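Local coordinates for protein lasso peptide isopeptidase AtxE2 (Asticcacaulis excentricus, PDB 5TXE) that hydrolyses the isopeptide bond of the lasso peptides astexin-2 and astexin-3, opening the threaded substrates into linear peptides, at residues E107-T112 with G149-W154; P59-S64 with R372-L377; F86-K91 with T139-L144. The protein carries 1 engineered substitution. All coordinates share one frame; numbering follows the deposited sequence.

Contact 1: E107-T112 with G149-W154; sequences EYLFWT and GRVRVW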
loop_
_atom_site.group_PDB
_atom_site.type_symbol
_atom_site.label_atom_id
_atom_site.label_comp_id
_atom_site.label_asym_id
_atom_site.label_seq_id
_atom_site.Cartn_x
_atom_site.Cartn_y
_atom_site.Cartn_z
ATOM N N GLU A 107 16.365 -7.968 -8.953
ATOM C CA GLU A 107 15.814 -8.451 -7.714
ATOM C C GLU A 107 14.732 -7.494 -7.183
ATOM O O GLU A 107 14.711 -6.302 -7.526
ATOM C CB GLU A 107 16.915 -8.541 -6.680
ATOM C CG GLU A 107 17.886 -9.692 -6.863
ATOM C CD GLU A 107 19.077 -9.639 -5.893
ATOM O OE1 GLU A 107 19.415 -8.596 -5.326
ATOM O OE2 GLU A 107 19.748 -10.667 -5.698
ATOM N N TYR A 108 13.891 -8.006 -6.283
ATOM C CA TYR A 108 12.847 -7.226 -5.651
ATOM C C TYR A 108 13.520 -6.200 -4.790
ATOM O O TYR A 108 14.198 -6.527 -3.858
ATOM C CB TYR A 108 11.928 -8.133 -4.856
ATOM C CG TYR A 108 10.655 -7.554 -4.306
ATOM C CD1 TYR A 108 10.673 -6.796 -3.150
ATOM C CD2 TYR A 108 9.440 -7.871 -4.853
ATOM C CE1 TYR A 108 9.518 -6.332 -2.579
ATOM C CE2 TYR A 108 8.242 -7.389 -4.293
ATOM C CZ TYR A 108 8.280 -6.615 -3.165
ATOM O OH TYR A 108 7.142 -6.094 -2.556
ATOM N N LEU A 109 13.336 -4.937 -5.162
ATOM C CA LEU A 109 13.991 -3.804 -4.527
ATOM C C LEU A 109 13.036 -3.162 -3.510
ATOM O O LEU A 109 11.996 -2.605 -3.864
ATOM C CB LEU A 109 14.427 -2.806 -5.592
ATOM C CG LEU A 109 15.521 -1.818 -5.250
ATOM C CD1 LEU A 109 15.846 -0.958 -6.452
ATOM C CD2 LEU A 109 15.169 -0.911 -4.090
ATOM N N PHE A 110 13.375 -3.265 -2.237
ATOM C CA PHE A 110 12.472 -2.810 -1.210
ATOM C C PHE A 110 12.387 -1.275 -1.159
ATOM O O PHE A 110 13.390 -0.597 -1.266
ATOM C CB PHE A 110 12.908 -3.322 0.152
ATOM C CG PHE A 110 12.691 -4.789 0.326
ATOM C CD1 PHE A 110 11.422 -5.327 0.304
ATOM C CD2 PHE A 110 13.781 -5.651 0.518
ATOM C CE1 PHE A 110 11.199 -6.700 0.432
ATOM C CE2 PHE A 110 13.579 -7.020 0.650
ATOM C CZ PHE A 110 12.277 -7.534 0.592
ATOM N N TRP A 111 11.197 -0.766 -0.907
ATOM C CA TRP A 111 11.030 0.637 -0.594
ATOM C C TRP A 111 11.454 0.849 0.834
ATOM O O TRP A 111 10.869 0.261 1.727
ATOM C CB TRP A 111 9.544 0.988 -0.756
ATOM C CG TRP A 111 9.198 2.456 -0.692
ATOM C CD1 TRP A 111 10.029 3.507 -0.389
ATOM C CD2 TRP A 111 7.901 3.025 -0.929
ATOM N NE1 TRP A 111 9.313 4.682 -0.420
ATOM C CE2 TRP A 111 8.012 4.407 -0.748
ATOM C CE3 TRP A 111 6.651 2.487 -1.274
ATOM C CZ2 TRP A 111 6.941 5.274 -0.980
ATOM C CZ3 TRP A 111 5.577 3.338 -1.448
ATOM C CH2 TRP A 111 5.735 4.721 -1.303
ATOM N N THR A 112 12.490 1.636 1.074
ATOM C CA THR A 112 12.925 1.915 2.431
ATOM C C THR A 112 13.036 3.392 2.613
ATOM O O THR A 112 13.264 4.117 1.659
ATOM C CB THR A 112 14.326 1.293 2.795
ATOM O OG1 THR A 112 15.356 1.748 1.914
ATOM C CG2 THR A 112 14.261 -0.224 2.764
ATOM N N GLY A 149 22.013 -7.991 -4.260
ATOM C CA GLY A 149 21.890 -7.206 -3.047
ATOM C C GLY A 149 22.292 -5.759 -3.237
ATOM O O GLY A 149 22.298 -5.036 -2.288
ATOM N N ARG A 150 22.646 -5.320 -4.444
ATOM C CA ARG A 150 23.188 -3.956 -4.616
ATOM C C ARG A 150 22.367 -3.221 -5.653
ATOM O O ARG A 150 22.115 -3.731 -6.745
ATOM C CB ARG A 150 24.693 -3.983 -4.985
ATOM C CG ARG A 150 25.388 -2.619 -5.249
ATOM C CD ARG A 150 25.601 -1.715 -4.016
ATOM N NE ARG A 150 26.195 -2.444 -2.887
ATOM C CZ ARG A 150 27.482 -2.790 -2.820
ATOM N NH1 ARG A 150 28.336 -2.466 -3.801
ATOM N NH2 ARG A 150 27.917 -3.464 -1.775
ATOM N N VAL A 151 21.944 -2.000 -5.326
ATOM C CA VAL A 151 21.214 -1.153 -6.274
ATOM C C VAL A 151 22.180 -0.301 -7.135
ATOM O O VAL A 151 22.961 0.523 -6.645
ATOM C CB VAL A 151 20.290 -0.195 -5.539
ATOM C CG1 VAL A 151 19.507 0.639 -6.534
ATOM C CG2 VAL A 151 19.322 -0.999 -4.670
ATOM N N ARG A 152 22.059 -0.493 -8.419
ATOM C CA ARG A 152 22.896 0.213 -9.397
ATOM C C ARG A 152 21.993 1.035 -10.321
ATOM O O ARG A 152 20.778 0.807 -10.377
ATOM C CB ARG A 152 23.594 -0.812 -10.259
ATOM C CG ARG A 152 24.537 -1.730 -9.491
ATOM C CD ARG A 152 25.235 -2.738 -10.429
ATOM N NE ARG A 152 26.077 -3.632 -9.655
ATOM C CZ ARG A 152 25.637 -4.631 -8.891
ATOM N NH1 ARG A 152 24.349 -4.918 -8.763
ATOM N NH2 ARG A 152 26.508 -5.311 -8.206
ATOM N N VAL A 153 22.593 1.930 -11.088
ATOM C CA VAL A 153 21.883 2.570 -12.197
ATOM C C VAL A 153 22.152 1.773 -13.469
ATOM O O VAL A 153 23.313 1.478 -13.800
ATOM C CB VAL A 153 22.330 4.015 -12.418
ATOM C CG1 VAL A 153 21.575 4.579 -13.589
ATOM C CG2 VAL A 153 22.070 4.843 -11.172
ATOM N N TRP A 154 21.083 1.446 -14.164
ATOM C CA TRP A 154 21.178 0.798 -15.412
ATOM C C TRP A 154 20.747 1.785 -16.497
ATOM O O TRP A 154 19.973 2.693 -16.251
ATOM C CB TRP A 154 20.289 -0.466 -15.479
ATOM C CG TRP A 154 20.867 -1.676 -14.735
ATOM C CD1 TRP A 154 21.239 -1.711 -13.445
ATOM C CD2 TRP A 154 21.118 -2.975 -15.261
ATOM N NE1 TRP A 154 21.728 -2.951 -13.124
ATOM C CE2 TRP A 154 21.646 -3.753 -14.220
ATOM C CE3 TRP A 154 20.937 -3.566 -16.523
ATOM C CZ2 TRP A 154 21.984 -5.100 -14.375
ATOM C CZ3 TRP A 154 21.314 -4.902 -16.690
ATOM C CH2 TRP A 154 21.849 -5.642 -15.623
#

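Contact 2: P59-S64 with R372-L377; sequences PLLSLS and RRLVTL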
loop_
_atom_site.group_PDB
_atom_site.type_symbol
_atom_site.label_atom_id
_atom_site.label_comp_id
_atom_site.label_asym_id
_atom_site.label_seq_id
_atom_site.Cartn_x
_atom_site.Cartn_y
_atom_site.Cartn_z
ATOM N N PRO A 59 4.795 7.658 -8.815
ATOM C CA PRO A 59 5.481 7.960 -10.100
ATOM C C PRO A 59 5.849 6.735 -10.947
ATOM O O PRO A 59 7.024 6.509 -11.253
ATOM C CB PRO A 59 6.745 8.665 -9.640
ATOM C CG PRO A 59 7.050 8.025 -8.292
ATOM C CD PRO A 59 5.717 7.709 -7.667
ATOM N N LEU A 60 4.852 5.966 -11.327
ATOM C CA LEU A 60 5.077 4.617 -11.863
ATOM C C LEU A 60 5.300 4.552 -13.383
ATOM O O LEU A 60 5.527 3.452 -13.940
ATOM C CB LEU A 60 3.948 3.649 -11.435
ATOM C CG LEU A 60 2.519 4.105 -11.531
ATOM C CD1 LEU A 60 2.180 4.364 -12.990
ATOM C CD2 LEU A 60 1.561 3.055 -10.961
ATOM N N LEU A 61 5.196 5.701 -14.045
ATOM C CA LEU A 61 5.450 5.769 -15.477
ATOM C C LEU A 61 6.114 7.069 -15.824
ATOM O O LEU A 61 6.049 8.024 -15.029
ATOM C CB LEU A 61 4.170 5.580 -16.254
ATOM C CG LEU A 61 3.080 6.629 -16.095
ATOM C CD1 LEU A 61 3.308 7.823 -17.009
ATOM C CD2 LEU A 61 1.754 6.000 -16.432
ATOM N N SER A 62 6.783 7.094 -16.981
ATOM C CA SER A 62 7.400 8.276 -17.455
ATOM C C SER A 62 7.219 8.437 -18.947
ATOM O O SER A 62 7.465 7.510 -19.711
ATOM C CB SER A 62 8.857 8.131 -17.159
ATOM O OG SER A 62 9.573 9.306 -17.501
ATOM N N LEU A 63 6.773 9.600 -19.384
ATOM C CA LEU A 63 6.616 9.874 -20.837
ATOM C C LEU A 63 7.904 10.355 -21.410
ATOM O O LEU A 63 8.644 11.100 -20.765
ATOM C CB LEU A 63 5.604 10.952 -21.100
ATOM C CG LEU A 63 4.200 10.554 -20.714
ATOM C CD1 LEU A 63 3.260 11.728 -20.937
ATOM C CD2 LEU A 63 3.727 9.387 -21.542
ATOM N N SER A 64 8.180 9.940 -22.631
ATOM C CA SER A 64 9.344 10.484 -23.333
ATOM C C SER A 64 9.223 12.040 -23.484
ATOM O O SER A 64 8.106 12.577 -23.445
ATOM C CB SER A 64 9.482 9.806 -24.699
ATOM O OG SER A 64 8.383 10.084 -25.551
ATOM N N ARG A 372 -4.197 -3.466 -12.479
ATOM C CA ARG A 372 -3.553 -2.315 -12.951
ATOM C C ARG A 372 -3.080 -2.440 -14.420
ATOM O O ARG A 372 -2.391 -3.400 -14.816
ATOM C CB ARG A 372 -2.388 -1.955 -12.033
ATOM C CG ARG A 372 -2.044 -0.500 -12.035
ATOM C CD ARG A 372 -1.013 -0.166 -10.962
ATOM N NE ARG A 372 -1.617 -0.291 -9.650
ATOM C CZ ARG A 372 -0.928 -0.493 -8.537
ATOM N NH1 ARG A 372 0.399 -0.579 -8.560
ATOM N NH2 ARG A 372 -1.554 -0.579 -7.379
ATOM N N ARG A 373 -3.440 -1.423 -15.201
ATOM C CA ARG A 373 -3.055 -1.323 -16.577
ATOM C C ARG A 373 -2.851 0.133 -16.929
ATOM O O ARG A 373 -3.153 1.037 -16.123
ATOM C CB ARG A 373 -4.184 -1.882 -17.418
ATOM C CG ARG A 373 -5.440 -1.096 -17.252
ATOM C CD ARG A 373 -6.472 -1.415 -18.290
ATOM N NE ARG A 373 -7.678 -0.690 -17.966
ATOM C CZ ARG A 373 -8.837 -0.730 -18.651
ATOM N NH1 ARG A 373 -9.004 -1.476 -19.741
ATOM N NH2 ARG A 373 -9.854 -0.014 -18.211
ATOM N N LEU A 374 -2.323 0.356 -18.116
ATOM C CA LEU A 374 -2.207 1.708 -18.645
ATOM C C LEU A 374 -3.385 2.029 -19.577
ATOM O O LEU A 374 -3.844 1.193 -20.332
ATOM C CB LEU A 374 -0.917 1.891 -19.401
ATOM C CG LEU A 374 0.386 2.258 -18.690
ATOM C CD1 LEU A 374 0.357 2.049 -17.205
ATOM C CD2 LEU A 374 1.542 1.568 -19.347
ATOM N N VAL A 375 -3.775 3.290 -19.558
ATOM C CA VAL A 375 -4.988 3.793 -20.133
ATOM C C VAL A 375 -4.678 5.196 -20.617
ATOM O O VAL A 375 -3.741 5.838 -20.095
ATOM C CB VAL A 375 -5.993 3.713 -18.976
ATOM C CG1 VAL A 375 -6.528 5.022 -18.467
ATOM C CG2 VAL A 375 -6.944 2.563 -19.108
ATOM N N THR A 376 -5.378 5.652 -21.668
ATOM C CA THR A 376 -5.337 7.089 -22.059
ATOM C C THR A 376 -6.665 7.735 -21.816
ATOM O O THR A 376 -7.701 7.155 -22.031
ATOM C CB THR A 376 -4.936 7.359 -23.542
ATOM O OG1 THR A 376 -5.851 6.699 -24.402
ATOM C CG2 THR A 376 -3.598 6.827 -23.851
ATOM N N LEU A 377 -6.634 8.930 -21.298
ATOM C CA LEU A 377 -7.856 9.637 -21.019
ATOM C C LEU A 377 -7.887 10.880 -21.936
ATOM O O LEU A 377 -6.982 11.712 -21.905
ATOM C CB LEU A 377 -7.854 10.010 -19.557
ATOM C CG LEU A 377 -9.183 10.032 -18.818
ATOM C CD1 LEU A 377 -10.172 8.998 -19.294
ATOM C CD2 LEU A 377 -8.939 9.757 -17.360
#

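Contact 3: F86-K91 with T139-L144; sequences FRMVVK and THLAYL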
loop_
_atom_site.group_PDB
_atom_site.type_symbol
_atom_site.label_atom_id
_atom_site.label_comp_id
_atom_site.label_asym_id
_atom_site.label_seq_id
_atom_site.Cartn_x
_atom_site.Cartn_y
_atom_site.Cartn_z
ATOM N N PHE A 86 10.996 -8.957 -13.243
ATOM C CA PHE A 86 10.788 -7.561 -13.600
ATOM C C PHE A 86 11.179 -7.280 -15.058
ATOM O O PHE A 86 12.146 -7.815 -15.543
ATOM C CB PHE A 86 11.600 -6.661 -12.679
ATOM C CG PHE A 86 11.166 -6.715 -11.253
ATOM C CD1 PHE A 86 10.134 -5.908 -10.820
ATOM C CD2 PHE A 86 11.765 -7.574 -10.359
ATOM C CE1 PHE A 86 9.713 -5.932 -9.517
ATOM C CE2 PHE A 86 11.350 -7.598 -9.046
ATOM C CZ PHE A 86 10.318 -6.778 -8.636
ATOM N N ARG A 87 10.417 -6.410 -15.725
ATOM C CA ARG A 87 10.699 -5.982 -17.127
ATOM C C ARG A 87 10.527 -4.462 -17.190
ATOM O O ARG A 87 9.529 -3.935 -16.666
ATOM C CB ARG A 87 9.684 -6.502 -18.155
ATOM C CG ARG A 87 9.189 -7.880 -18.041
ATOM C CD ARG A 87 8.281 -8.235 -19.193
ATOM N NE ARG A 87 6.868 -8.342 -18.844
ATOM C CZ ARG A 87 5.900 -7.781 -19.546
ATOM N NH1 ARG A 87 6.172 -7.014 -20.613
ATOM N NH2 ARG A 87 4.644 -7.966 -19.199
ATOM N N MET A 88 11.477 -3.779 -17.813
ATOM C CA MET A 88 11.296 -2.380 -18.161
ATOM C C MET A 88 10.688 -2.322 -19.584
ATOM O O MET A 88 11.241 -2.880 -20.552
ATOM C CB MET A 88 12.631 -1.666 -18.058
ATOM C CG MET A 88 12.588 -0.154 -18.243
ATOM S SD MET A 88 11.411 0.766 -17.180
ATOM C CE MET A 88 12.320 0.544 -15.662
ATOM N N VAL A 89 9.524 -1.704 -19.690
ATOM C CA VAL A 89 8.717 -1.695 -20.897
ATOM C C VAL A 89 8.549 -0.288 -21.533
ATOM O O VAL A 89 8.453 0.700 -20.824
ATOM C CB VAL A 89 7.352 -2.237 -20.622
ATOM C CG1 VAL A 89 6.589 -2.450 -21.932
ATOM C CG2 VAL A 89 7.486 -3.587 -19.915
ATOM N N VAL A 90 8.593 -0.212 -22.861
ATOM C CA VAL A 90 8.372 1.028 -23.594
ATOM C C VAL A 90 7.223 0.769 -24.553
ATOM O O VAL A 90 7.175 -0.243 -25.192
ATOM C CB VAL A 90 9.610 1.446 -24.355
ATOM C CG1 VAL A 90 9.291 2.614 -25.269
ATOM C CG2 VAL A 90 10.708 1.854 -23.387
ATOM N N LYS A 91 6.256 1.661 -24.580
ATOM C CA LYS A 91 5.042 1.493 -25.386
ATOM C C LYS A 91 4.689 2.842 -26.052
ATOM O O LYS A 91 4.678 3.883 -25.383
ATOM C CB LYS A 91 3.912 1.066 -24.485
ATOM C CG LYS A 91 2.538 1.141 -25.105
ATOM C CD LYS A 91 2.363 0.103 -26.185
ATOM C CE LYS A 91 0.873 -0.045 -26.473
ATOM N NZ LYS A 91 0.605 -1.095 -27.458
ATOM N N THR A 139 16.360 8.601 -26.408
ATOM C CA THR A 139 16.873 7.311 -26.905
ATOM C C THR A 139 17.272 6.299 -25.803
ATOM O O THR A 139 17.444 5.135 -26.099
ATOM C CB THR A 139 18.127 7.487 -27.805
ATOM O OG1 THR A 139 19.132 8.173 -27.067
ATOM C CG2 THR A 139 17.806 8.258 -29.102
ATOM N N HIS A 140 17.479 6.744 -24.569
ATOM C CA HIS A 140 17.877 5.826 -23.512
ATOM C C HIS A 140 17.099 6.118 -22.242
ATOM O O HIS A 140 16.577 7.223 -22.076
ATOM C CB HIS A 140 19.342 5.978 -23.207
ATOM C CG HIS A 140 20.209 5.546 -24.330
ATOM N ND1 HIS A 140 20.524 6.375 -25.390
ATOM C CD2 HIS A 140 20.782 4.348 -24.595
ATOM C CE1 HIS A 140 21.279 5.708 -26.244
ATOM N NE2 HIS A 140 21.454 4.479 -25.783
ATOM N N LEU A 141 17.005 5.099 -21.399
ATOM C CA LEU A 141 16.438 5.183 -20.115
ATOM C C LEU A 141 17.541 4.960 -19.115
ATOM O O LEU A 141 18.449 4.194 -19.355
ATOM C CB LEU A 141 15.370 4.104 -19.960
ATOM C CG LEU A 141 14.157 4.095 -20.869
ATOM C CD1 LEU A 141 13.207 2.961 -20.497
ATOM C CD2 LEU A 141 13.418 5.401 -20.722
ATOM N N ALA A 142 17.448 5.643 -17.979
ATOM C CA ALA A 142 18.231 5.325 -16.781
ATOM C C ALA A 142 17.247 5.067 -15.623
ATOM O O ALA A 142 16.208 5.723 -15.533
ATOM C CB ALA A 142 19.138 6.452 -16.413
ATOM N N TYR A 143 17.583 4.107 -14.759
ATOM C CA TYR A 143 16.666 3.661 -13.710
ATOM C C TYR A 143 17.457 2.836 -12.743
ATOM O O TYR A 143 18.550 2.334 -13.069
ATOM C CB TYR A 143 15.514 2.844 -14.288
ATOM C CG TYR A 143 15.952 1.651 -15.110
ATOM C CD1 TYR A 143 16.280 1.805 -16.435
ATOM C CD2 TYR A 143 16.059 0.361 -14.560
ATOM C CE1 TYR A 143 16.705 0.737 -17.205
ATOM C CE2 TYR A 143 16.515 -0.713 -15.331
ATOM C CZ TYR A 143 16.839 -0.507 -16.651
ATOM O OH TYR A 143 17.284 -1.497 -17.469
ATOM N N LEU A 144 16.936 2.719 -11.529
ATOM C CA LEU A 144 17.530 1.865 -10.506
ATOM C C LEU A 144 17.135 0.392 -10.678
ATOM O O LEU A 144 16.032 0.091 -11.116
ATOM C CB LEU A 144 17.061 2.309 -9.118
ATOM C CG LEU A 144 17.287 3.785 -8.784
ATOM C CD1 LEU A 144 16.745 4.050 -7.394
ATOM C CD2 LEU A 144 18.752 4.125 -8.878
#

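Contact 1: E107-T112 with G149-W154
At the start of the 149-154 segment, the backbone N of G149 points its hydrogen at E107 OE1. The N to OE1 distance is 2.9 Å and the N-H...O angle is 162°, so the bond is fairly straight; it reaches OE1 on the syn side of the carboxylate, slightly out of its plane. E107 spans the gap with a chain that runs extended beyond CG. Its OE1 takes a second bond from Q146 NE2, and the backbones of E107 and Q146 are also joined, so the acid is held to both ends of the turn between strands 140-147 and 150-157. G149 has positive phi (79°), as suits a tight hairpin turn. Two residues further on, V151 sets its two methyls against the tip of L109: L109 CD1 is 3.9 Å from V151 CG2 and 4.0 Å from V151 CG1, and V151 CG2 also lies 3.9 Å from L109 CG. The leucine lies roughly perpendicular to the valine, reaching out because CG stands anti to the backbone N (chi1 -159°) and the chain stays extended. Beyond V151 the strand draws away from the loop. The same loop also meets the hydrolase domain, where F110 packs edge-to-face on H637 and W641, while W111 touches the bound peptide. A carboxylate oxygen gripped by two N-H donors and a small apolar patch thus tie a substrate-facing loop to a hairpin; sharing OE1 between two donors probably favours the ionised form of E107.

Contact 2: P59-S64 with R372-L377
L60 and R372 are brought together by their first torsions: L60 CG lies between the backbone N and the carbonyl carbon (chi1 45°), lifting its methyls toward 372-377, whereas R372 CG stands anti to its own N (chi1 -153°), sending an extended chain toward L60 until it bends at chi3 (-70°). The two meet through aliphatic carbon, L60 CD2 lying 4.1 Å from R372 CD, a glancing touch on the methylene beside the guanidinium. The charged end continues past the leucine: its nitrogens bond to the carbonyl oxygens of I49, T51 and M52, and NE forms a salt bridge with E366, so the buried group is held by several acceptors and its shaft is fixed where L60 rests. One residue on, L61 turns its tip to L374, with L61 CD2 at 4.3 Å from L374 CD1, a looser methyl-to-methyl contact. A364 touches both L60 and L374, and F72 also packs on L374. The contact is a buried, largely apolar seam between the first and the last antiparallel sheets of the N-terminal region, consistent with the packing of first against last blade that closes the beta-propeller ring in the prolyl oligopeptidase family.

Contact 3: F86-K91 with T139-L144
M88 is the principal bump, filling the hollow between L141 and Y143, two residues on the same face of strand 140-144. Its chain leaves with CG anti to the backbone N, then folds at chi2 (53°) and chi3 (71°) into a hook whose terminal methyl lies over the Y143 ring. The methyl is not centred: M88 CE stands 3.8 Å above the ring plane, shifted toward the rim, and comes within 3.8 Å of Y143 CG. This is a CH-pi contact, with M88 CE 4.1 Å from the ring centroid. The sulfur stands farther back above the same face, M88 SD being 5.2 Å from the Y143 centroid, so the pair also counts as a Met-aromatic contact. L141 supplies the complementary bump: its CD1 tip fits between M88 and V90, 3.9 Å from M88 CG and 4.0 Å from V90 CG2. V90 and L141 run antiparallel alongside one another, as do M88 and Y143, so the side chains interdigitate. I130 touches both M88 and Y143, and the tyrosine hydroxyl bonds to D103 of strand 100-104, next to the M88 strand. The strand axes approach to 10.3 Å and run at 146° to each other, a separation bridged by side chains alone. Two neighbouring antiparallel sheets thus pack face to face, as successive blades do in the beta-propeller of the prolyl oligopeptidase family.

Along the chain the contacts interleave: 59-64, 86-91, 107-112, 139-144, 149-154, then 372-377 far downstream. Contacts 1 and 3 alternate in sequence, and both lie inside the long loop that contact 2 closes. Contact 3 sits about 13 Å from contact 2 and about 15 Å from contact 1, centre to centre, while contacts 1 and 2 are about 22 Å apart. Contacts 1 and 3 touch, sharing the sheet of neighbouring strands 140-147 and 150-157; contacts 2 and 3 share the first sheet through strands 61-63 and 83-92. Contact 2 joins the first sheet to the last and contact 3 the first to the second, as in a propeller, while contact 1 ties the loop that reaches the bound peptide to the second sheet.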